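Local coordinates for putative invasin (PDB 5N40), which probably mediates adhesion of the bacterium to host cells, as an elongated invasin-family protein that carries a C-type lectin-like domain, at residues F145-V150 with V196-R201. The protein carries 1 engineered substitution. Sequence-based numbering, arbitrary orientation.
Sequences FEQVAV and VQTTLR
Glu146 and Arg201 form a hydrogen-bonded antiparallel pair whose side chains run side by side on one face of the sheet and end in a salt bridge. Arg201 NH2 approaches Glu146 OE1 at 3.2 Å from above the carboxylate plane, while OE1 sits near the guanidinium plane; the two planes are turned 58° apart. A bend at chi3 (70°) in the otherwise extended arginine brings its head back over Val148, whose CG1 lies over one guanidinium face, offset toward its rim and 3.8 Å from Arg201 NE. A water bridges the same two side chains, donating to Glu146 OE1 at 2.6 Å and accepting from Arg201 NE.

Backbone pairing is interrupted by a beta bulge. Beyond the Gln147–Leu200 pair, Val148 and Ala149 together stand opposite Thr199: the nearly straight bond from Val148 N to Thr199 O measures 2.9 Å, and Thr199 N donates to Ala149 O, also at 2.9 Å. Val148, with psi near -6°, is the inserted residue and puts an extra side chain into the contact.

Apolar touching is closest at this bulge, where Val148 CG2 and Thr199 CG2 are pressed to 3.4 Å. On the face carrying Gln147, Val150, Thr198 and Leu200, the side chains of Gln147 and Thr198 cross at about a right angle, with CG against CG2. Val196 points toward the other strand, and its CG2 meets Val150 CG1 at 3.6 Å.

The contact joins two inner strands, 142-151 and 197-204, of one sheet in the central bacterial immunoglobulin-like domain. Strand 209-217 flanks the second of them, and its Asn213 takes up the Thr199 hydroxyl. Phe145 and Leu200 reach Leu125 of strand 123-131, which belongs to the facing sheet of the sandwich.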
ATOM      1  N   PHE A 145      -6.286  -0.529   4.786  1.00 13.21           N
ATOM      2  CA  PHE A 145      -4.838  -0.386   4.803  1.00 12.52           C
ATOM      3  C   PHE A 145      -4.443   0.895   5.523  1.00 15.59           C
ATOM      4  O   PHE A 145      -5.112   1.925   5.409  1.00 15.74           O
ATOM      5  CB  PHE A 145      -4.248  -0.368   3.384  1.00 13.49           C
ATOM      6  CG  PHE A 145      -4.440  -1.650   2.642  1.00 12.71           C
ATOM      7  CD1 PHE A 145      -3.564  -2.709   2.826  1.00 13.36           C
ATOM      8  CD2 PHE A 145      -5.501  -1.810   1.774  1.00 14.83           C
ATOM      9  CE1 PHE A 145      -3.738  -3.894   2.152  1.00 13.39           C
ATOM     10  CE2 PHE A 145      -5.676  -2.999   1.092  1.00 15.52           C
ATOM     11  CZ  PHE A 145      -4.793  -4.045   1.292  1.00 13.61           C
ATOM     12  N   GLU A 146      -3.318   0.825   6.231  1.00 14.43           N
ATOM     13  CA  GLU A 146      -2.808   1.954   6.999  1.00 13.48           C
ATOM     14  C   GLU A 146      -1.291   2.006   6.904  1.00 14.17           C
ATOM     15  O   GLU A 146      -0.617   0.997   7.131  1.00 13.16           O
ATOM     16  CB  GLU A 146      -3.238   1.845   8.467  1.00 14.21           C
ATOM     17  CG  GLU A 146      -2.919   3.075   9.292  1.00 15.47           C
ATOM     18  CD  GLU A 146      -3.462   2.992  10.704  1.00 18.05           C
ATOM     19  OE1 GLU A 146      -3.790   1.877  11.158  1.00 19.98           O
ATOM     20  OE2 GLU A 146      -3.553   4.048  11.358  1.00 19.27           O
ATOM     21  N   GLN A 147      -0.757   3.179   6.568  1.00 13.71           N
ATOM     22  CA  GLN A 147       0.678   3.406   6.673  1.00 11.86           C
ATOM     23  C   GLN A 147       1.057   3.522   8.142  1.00 14.45           C
ATOM     24  O   GLN A 147       0.507   4.363   8.857  1.00 15.36           O
ATOM     25  CB  GLN A 147       1.067   4.670   5.901  1.00 13.47           C
ATOM     26  CG  GLN A 147       2.530   5.081   6.050  1.00 15.74           C
ATOM     27  CD  GLN A 147       2.785   5.995   7.240  1.00 17.38           C
ATOM     28  OE1 GLN A 147       3.381   5.586   8.239  1.00 16.84           O
ATOM     29  NE2 GLN A 147       2.360   7.250   7.122  1.00 21.26           N
ATOM     30  N   VAL A 148       1.978   2.672   8.603  1.00 14.57           N
ATOM     31  CA  VAL A 148       2.379   2.651  10.006  1.00 13.98           C
ATOM     32  C   VAL A 148       3.859   2.942  10.215  1.00 17.02           C
ATOM     33  O   VAL A 148       4.284   3.078  11.368  1.00 14.20           O
ATOM     34  CB  VAL A 148       2.003   1.311  10.686  1.00 14.16           C
ATOM     35  CG1 VAL A 148       0.490   1.112  10.700  1.00 17.12           C
ATOM     36  CG2 VAL A 148       2.698   0.136  10.006  1.00 15.86           C
ATOM     37  N   ALA A 149       4.664   3.061   9.155  1.00 13.86           N
ATOM     38  CA  ALA A 149       6.055   3.480   9.295  1.00 14.85           C
ATOM     39  C   ALA A 149       6.570   3.934   7.935  1.00 12.07           C
ATOM     40  O   ALA A 149       6.122   3.443   6.899  1.00 12.83           O
ATOM     41  CB  ALA A 149       6.956   2.365   9.842  1.00 16.35           C
ATOM     42  N   VAL A 150       7.508   4.885   7.959  1.00 12.80           N
ATOM     43  CA  VAL A 150       8.166   5.399   6.750  1.00 11.65           C
ATOM     44  C   VAL A 150       9.597   5.749   7.116  1.00 13.56           C
ATOM     45  O   VAL A 150       9.827   6.634   7.949  1.00 14.84           O
ATOM     46  CB  VAL A 150       7.455   6.634   6.166  1.00 17.10           C
ATOM     47  CG1 VAL A 150       8.130   7.068   4.854  1.00 14.13           C
ATOM     48  CG2 VAL A 150       5.980   6.374   5.930  1.00 16.06           C
ATOM     49  N   VAL A 196      11.518   6.034  -0.134  1.00 12.46           N
ATOM     50  CA  VAL A 196      11.300   5.553   1.221  1.00 11.96           C
ATOM     51  C   VAL A 196      10.729   4.139   1.204  1.00 13.54           C
ATOM     52  O   VAL A 196      10.123   3.684   0.230  1.00 10.29           O
ATOM     53  CB  VAL A 196      10.373   6.498   2.024  1.00 12.46           C
ATOM     54  CG1 VAL A 196      11.033   7.851   2.199  1.00 13.54           C
ATOM     55  CG2 VAL A 196       9.029   6.667   1.340  1.00 13.62           C
ATOM     56  N   GLN A 197      10.939   3.452   2.327  1.00 12.70           N
ATOM     57  CA  GLN A 197      10.325   2.168   2.620  1.00 14.64           C
ATOM     58  C   GLN A 197       9.117   2.427   3.509  1.00 11.24           C
ATOM     59  O   GLN A 197       9.262   2.976   4.606  1.00 12.78           O
ATOM     60  CB  GLN A 197      11.320   1.242   3.319  1.00 15.49           C
ATOM     61  CG  GLN A 197      10.762  -0.091   3.770  1.00 14.42           C
ATOM     62  CD  GLN A 197      11.632  -0.757   4.816  1.00 20.81           C
ATOM     63  OE1 GLN A 197      11.376  -0.649   6.023  1.00 24.06           O
ATOM     64  NE2 GLN A 197      12.650  -1.464   4.366  1.00 18.10           N
ATOM     65  N   THR A 198       7.938   2.051   3.028  1.00 10.93           N
ATOM     66  CA  THR A 198       6.689   2.291   3.735  1.00 11.29           C
ATOM     67  C   THR A 198       6.154   0.970   4.266  1.00 10.74           C
ATOM     68  O   THR A 198       6.052  -0.010   3.522  1.00 10.77           O
ATOM     69  CB  THR A 198       5.659   2.950   2.817  1.00 11.77           C
ATOM     70  OG1 THR A 198       6.196   4.179   2.305  1.00 14.78           O
ATOM     71  CG2 THR A 198       4.353   3.235   3.575  1.00 14.79           C
ATOM     72  N   THR A 199       5.810   0.946   5.547  1.00 10.96           N
ATOM     73  CA  THR A 199       5.169  -0.219   6.141  1.00 11.14           C
ATOM     74  C   THR A 199       3.664  -0.024   6.037  1.00 11.04           C
ATOM     75  O   THR A 199       3.108   0.907   6.631  1.00 14.67           O
ATOM     76  CB  THR A 199       5.594  -0.402   7.594  1.00 16.24           C
ATOM     77  OG1 THR A 199       7.016  -0.549   7.665  1.00 13.20           O
ATOM     78  CG2 THR A 199       4.920  -1.634   8.189  1.00 15.08           C
ATOM     79  N   LEU A 200       3.013  -0.885   5.268  1.00 10.05           N
ATOM     80  CA  LEU A 200       1.562  -0.898   5.145  1.00  9.25           C
ATOM     81  C   LEU A 200       0.984  -1.988   6.034  1.00 12.31           C
ATOM     82  O   LEU A 200       1.443  -3.133   5.992  1.00 13.12           O
ATOM     83  CB  LEU A 200       1.135  -1.143   3.700  1.00 12.69           C
ATOM     84  CG  LEU A 200       1.384   0.020   2.734  1.00 12.98           C
ATOM     85  CD1 LEU A 200       1.061  -0.389   1.315  1.00 14.24           C
ATOM     86  CD2 LEU A 200       0.549   1.237   3.137  1.00 15.80           C
ATOM     87  N   ARG A 201      -0.029  -1.641   6.818  1.00 12.23           N
ATOM     88  CA  ARG A 201      -0.716  -2.617   7.663  1.00 13.16           C
ATOM     89  C   ARG A 201      -2.090  -2.925   7.078  1.00 13.90           C
ATOM     90  O   ARG A 201      -2.911  -2.022   6.883  1.00 16.30           O
ATOM     91  CB  ARG A 201      -0.856  -2.118   9.097  1.00 13.74           C
ATOM     92  CG  ARG A 201      -1.486  -3.149  10.019  1.00 14.99           C
ATOM     93  CD  ARG A 201      -1.202  -2.807  11.454  1.00 14.15           C
ATOM     94  NE  ARG A 201      -1.922  -1.617  11.884  1.00 13.89           N
ATOM     95  CZ  ARG A 201      -1.841  -1.112  13.109  1.00 15.50           C
ATOM     96  NH1 ARG A 201      -1.058  -1.689  14.007  1.00 16.08           N
ATOM     97  NH2 ARG A 201      -2.532  -0.029  13.431  1.00 15.08           N
TER
HETATM   98  O   HOH W   1      -4.376  -0.543  10.533  1.00 21.46           O